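Local coordinates for protein carbonic anhydrase (Neosartorya fumigata, PDB 6LAC) that probably catalyses the reversible hydration of carbon dioxide to hydrogencarbonate, as a zinc-dependent carbonic anhydrase of the beta class, at residues 51-56 with 72-77. The protein carries 1 engineered substitution. Numbering follows the deposited sequence.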
ATOM      1  N   GLU A  51      -8.783   6.294  10.840  1.00 15.09           N
ATOM      2  CA  GLU A  51      -8.256   7.609  10.431  1.00 15.08           C
ATOM      3  C   GLU A  51      -7.117   7.434   9.423  1.00 13.79           C
ATOM      4  O   GLU A  51      -6.476   8.403   9.039  1.00 14.72           O
ATOM      5  CB  GLU A  51      -7.790   8.396  11.655  1.00 15.85           C
ATOM      6  CG  GLU A  51      -8.970   8.802  12.539  1.00 17.19           C
ATOM      7  CD  GLU A  51      -8.584   9.675  13.718  1.00 19.05           C
ATOM      8  OE1 GLU A  51      -7.462  10.200  13.821  1.00 19.10           O
ATOM      9  OE2 GLU A  51      -9.483   9.790  14.612  1.00 22.46           O
ATOM     10  N   ILE A  52      -6.758   6.206   9.096  1.00 13.45           N
ATOM     11  CA  ILE A  52      -5.603   5.946   8.208  1.00 13.43           C
ATOM     12  C   ILE A  52      -6.117   5.658   6.791  1.00 11.25           C
ATOM     13  O   ILE A  52      -6.923   4.763   6.612  1.00 12.86           O
ATOM     14  CB  ILE A  52      -4.715   4.811   8.745  1.00 12.80           C
ATOM     15  CG1 ILE A  52      -4.208   5.094  10.180  1.00 14.51           C
ATOM     16  CG2 ILE A  52      -3.544   4.535   7.786  1.00 13.43           C
ATOM     17  CD1 ILE A  52      -3.408   3.939  10.821  1.00 15.66           C
ATOM     18  N   PHE A  53      -5.612   6.397   5.829  1.00 10.85           N
ATOM     19  CA  PHE A  53      -5.806   6.125   4.404  1.00  9.45           C
ATOM     20  C   PHE A  53      -4.410   5.738   3.935  1.00  9.54           C
ATOM     21  O   PHE A  53      -3.519   6.582   3.864  1.00 10.01           O
ATOM     22  CB  PHE A  53      -6.397   7.369   3.731  1.00 10.54           C
ATOM     23  CG  PHE A  53      -6.647   7.158   2.271  1.00 10.23           C
ATOM     24  CD1 PHE A  53      -7.741   6.426   1.862  1.00 10.78           C
ATOM     25  CD2 PHE A  53      -5.800   7.698   1.325  1.00 11.12           C
ATOM     26  CE1 PHE A  53      -7.936   6.205   0.512  1.00 11.27           C
ATOM     27  CE2 PHE A  53      -6.001   7.440  -0.033  1.00 12.45           C
ATOM     28  CZ  PHE A  53      -7.072   6.698  -0.416  1.00 12.33           C
ATOM     29  N   GLU A  54      -4.205   4.446   3.689  1.00 10.07           N
ATOM     30  CA  GLU A  54      -2.845   3.879   3.623  1.00  9.82           C
ATOM     31  C   GLU A  54      -2.448   3.628   2.176  1.00 10.02           C
ATOM     32  O   GLU A  54      -3.159   2.835   1.499  1.00 11.37           O
ATOM     33  CB  GLU A  54      -2.840   2.623   4.474  1.00 10.39           C
ATOM     34  CG  GLU A  54      -1.485   1.960   4.578  1.00 11.23           C
ATOM     35  CD  GLU A  54      -1.464   0.718   5.469  1.00 11.29           C
ATOM     36  OE1 GLU A  54      -2.550   0.204   5.760  1.00 12.56           O
ATOM     37  OE2 GLU A  54      -0.353   0.244   5.785  1.00 12.22           O
ATOM     38  N   TYR A  55      -1.314   4.152   1.754  1.00  9.69           N
ATOM     39  CA  TYR A  55      -0.709   3.818   0.460  1.00  9.71           C
ATOM     40  C   TYR A  55       0.599   3.147   0.798  1.00  9.20           C
ATOM     41  O   TYR A  55       1.490   3.747   1.419  1.00 10.82           O
ATOM     42  CB  TYR A  55      -0.487   5.072  -0.407  1.00 10.96           C
ATOM     43  CG  TYR A  55       0.070   4.739  -1.773  1.00 11.30           C
ATOM     44  CD1 TYR A  55      -0.657   3.911  -2.627  1.00 14.13           C
ATOM     45  CD2 TYR A  55       1.320   5.131  -2.187  1.00 13.98           C
ATOM     46  CE1 TYR A  55      -0.179   3.492  -3.861  1.00 15.34           C
ATOM     47  CE2 TYR A  55       1.810   4.725  -3.431  1.00 14.12           C
ATOM     48  CZ  TYR A  55       1.067   3.891  -4.249  1.00 15.69           C
ATOM     49  OH  TYR A  55       1.519   3.350  -5.441  1.00 17.93           O
ATOM     50  N   ARG A  56       0.721   1.868   0.463  1.00  9.47           N
ATOM     51  CA  ARG A  56       1.920   1.085   0.835  1.00  9.55           C
ATOM     52  C   ARG A  56       2.579   0.584  -0.416  1.00  9.64           C
ATOM     53  O   ARG A  56       1.953  -0.155  -1.187  1.00 10.24           O
ATOM     54  CB  ARG A  56       1.594   0.009   1.848  1.00  9.41           C
ATOM     55  CG  ARG A  56       2.863  -0.633   2.395  1.00  9.50           C
ATOM     56  CD  ARG A  56       2.545  -1.390   3.665  1.00  9.96           C
ATOM     57  NE  ARG A  56       2.108  -0.551   4.781  1.00 10.59           N
ATOM     58  CZ  ARG A  56       2.879   0.086   5.651  1.00 10.77           C
ATOM     59  NH1 ARG A  56       4.185   0.016   5.593  1.00  9.94           N
ATOM     60  NH2 ARG A  56       2.291   0.847   6.564  1.00 10.82           N
ATOM     61  N   LEU A  72      -2.483  10.570  -4.423  1.00 13.91           N
ATOM     62  CA  LEU A  72      -2.347  11.920  -3.839  1.00 14.15           C
ATOM     63  C   LEU A  72      -3.587  12.746  -4.206  1.00 14.63           C
ATOM     64  O   LEU A  72      -4.198  13.422  -3.303  1.00 16.52           O
ATOM     65  CB  LEU A  72      -1.040  12.569  -4.306  1.00 15.86           C
ATOM     66  CG  LEU A  72      -0.802  13.984  -3.783  1.00 17.50           C
ATOM     67  CD1 LEU A  72      -0.579  13.937  -2.277  1.00 18.36           C
ATOM     68  CD2 LEU A  72       0.356  14.658  -4.486  1.00 18.25           C
ATOM     69  N   GLY A  73      -4.010  12.715  -5.478  1.00 15.60           N
ATOM     70  CA  GLY A  73      -5.170  13.484  -5.932  1.00 15.60           C
ATOM     71  C   GLY A  73      -6.444  13.064  -5.232  1.00 15.45           C
ATOM     72  O   GLY A  73      -7.204  13.913  -4.785  1.00 16.45           O
ATOM     73  N   TYR A  74      -6.695  11.779  -5.072  1.00 14.42           N
ATOM     74  CA  TYR A  74      -7.892  11.324  -4.353  1.00 14.66           C
ATOM     75  C   TYR A  74      -7.862  11.811  -2.894  1.00 14.23           C
ATOM     76  O   TYR A  74      -8.843  12.291  -2.312  1.00 14.69           O
ATOM     77  CB  TYR A  74      -7.997   9.797  -4.419  1.00 15.26           C
ATOM     78  CG  TYR A  74      -9.212   9.220  -3.765  1.00 15.02           C
ATOM     79  CD1 TYR A  74     -10.455   9.274  -4.392  1.00 17.58           C
ATOM     80  CD2 TYR A  74      -9.166   8.604  -2.529  1.00 15.35           C
ATOM     81  CE1 TYR A  74     -11.579   8.710  -3.820  1.00 16.99           C
ATOM     82  CE2 TYR A  74     -10.280   8.047  -1.935  1.00 16.82           C
ATOM     83  CZ  TYR A  74     -11.478   8.066  -2.609  1.00 16.66           C
ATOM     84  OH  TYR A  74     -12.511   7.533  -1.944  1.00 16.62           O
ATOM     85  N   ALA A  75      -6.709  11.618  -2.254  1.00 13.51           N
ATOM     86  CA  ALA A  75      -6.523  12.063  -0.854  1.00 13.71           C
ATOM     87  C   ALA A  75      -6.847  13.558  -0.685  1.00 12.82           C
ATOM     88  O   ALA A  75      -7.611  13.896   0.239  1.00 14.06           O
ATOM     89  CB  ALA A  75      -5.125  11.739  -0.422  1.00 12.80           C
ATOM     90  N   LEU A  76      -6.302  14.399  -1.538  1.00 13.15           N
ATOM     91  CA  LEU A  76      -6.484  15.871  -1.353  1.00 16.02           C
ATOM     92  C   LEU A  76      -7.854  16.290  -1.844  1.00 17.46           C
ATOM     93  O   LEU A  76      -8.491  17.114  -1.158  1.00 21.02           O
ATOM     94  CB  LEU A  76      -5.432  16.655  -2.123  1.00 18.45           C
ATOM     95  CG  LEU A  76      -3.995  16.361  -1.717  1.00 19.76           C
ATOM     96  CD1 LEU A  76      -3.022  17.086  -2.643  1.00 22.79           C
ATOM     97  CD2 LEU A  76      -3.724  16.726  -0.269  1.00 22.96           C
ATOM     98  N   ASP A  77      -8.311  15.756  -2.971  1.00 18.70           N
ATOM     99  CA  ASP A  77      -9.531  16.258  -3.682  1.00 20.40           C
ATOM    100  C   ASP A  77     -10.809  15.591  -3.157  1.00 23.19           C
ATOM    101  O   ASP A  77     -11.852  16.303  -3.008  1.00 28.54           O
ATOM    102  CB  ASP A  77      -9.392  16.084  -5.196  1.00 21.40           C
ATOM    103  CG  ASP A  77      -8.230  16.791  -5.881  1.00 22.30           C
ATOM    104  OD1 ASP A  77      -7.677  17.766  -5.320  1.00 27.69           O
ATOM    105  OD2 ASP A  77      -7.843  16.339  -6.986  1.00 27.68           O
TER
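F53 reaches from the strand toward the helix and sets the CZ end of its ring against the CD2-CE2 edge of the Y74 ring, an example of an aromatic pair packing a helix against the edge strand of a sheet within one chain. The closest approach is 3.5 Å, from F53 CZ to Y74 CD2, and F53 CE1 lies 3.9 Å from Y74 CE2. F53 CZ sits near the plane of the tyrosine ring, whereas Y74 meets the phenylalanine ring obliquely. The rings form an oblique pair, their planes inclined at 36° and the centroids of F53 and Y74 5.7 Å apart. CG of F53, anti to the backbone N (chi1 -179°), carries the ring out from the strand to the helix. The two side chains cross at about a right angle. A75 adds a lighter touch, its CB 4.4 Å from F53 CE2. The touching atoms are ring carbons and a methyl, and no hydrogen bond links the segments; L30 and L79 also pack on F53, while I94 of the second subunit packs on Y74.

On the strand, E54 and R56 form a separate salt bridge: R56 NE and NH2 approach E54 OE2 side-on, each at 2.8 Å, from opposite faces of the carboxylate plane. OE2 is met on its anti side and lies in the guanidinium plane. E54 binds a second zinc ion in another structure of this protein; none is bound to this chain here. E54 and R56 also make backbone hydrogen bonds to the second subunit. The aromatic contact thus packs helix 66-77 against strand 52-57, at the dimer interface of the alpha/beta fold of beta-class carbonic anhydrases.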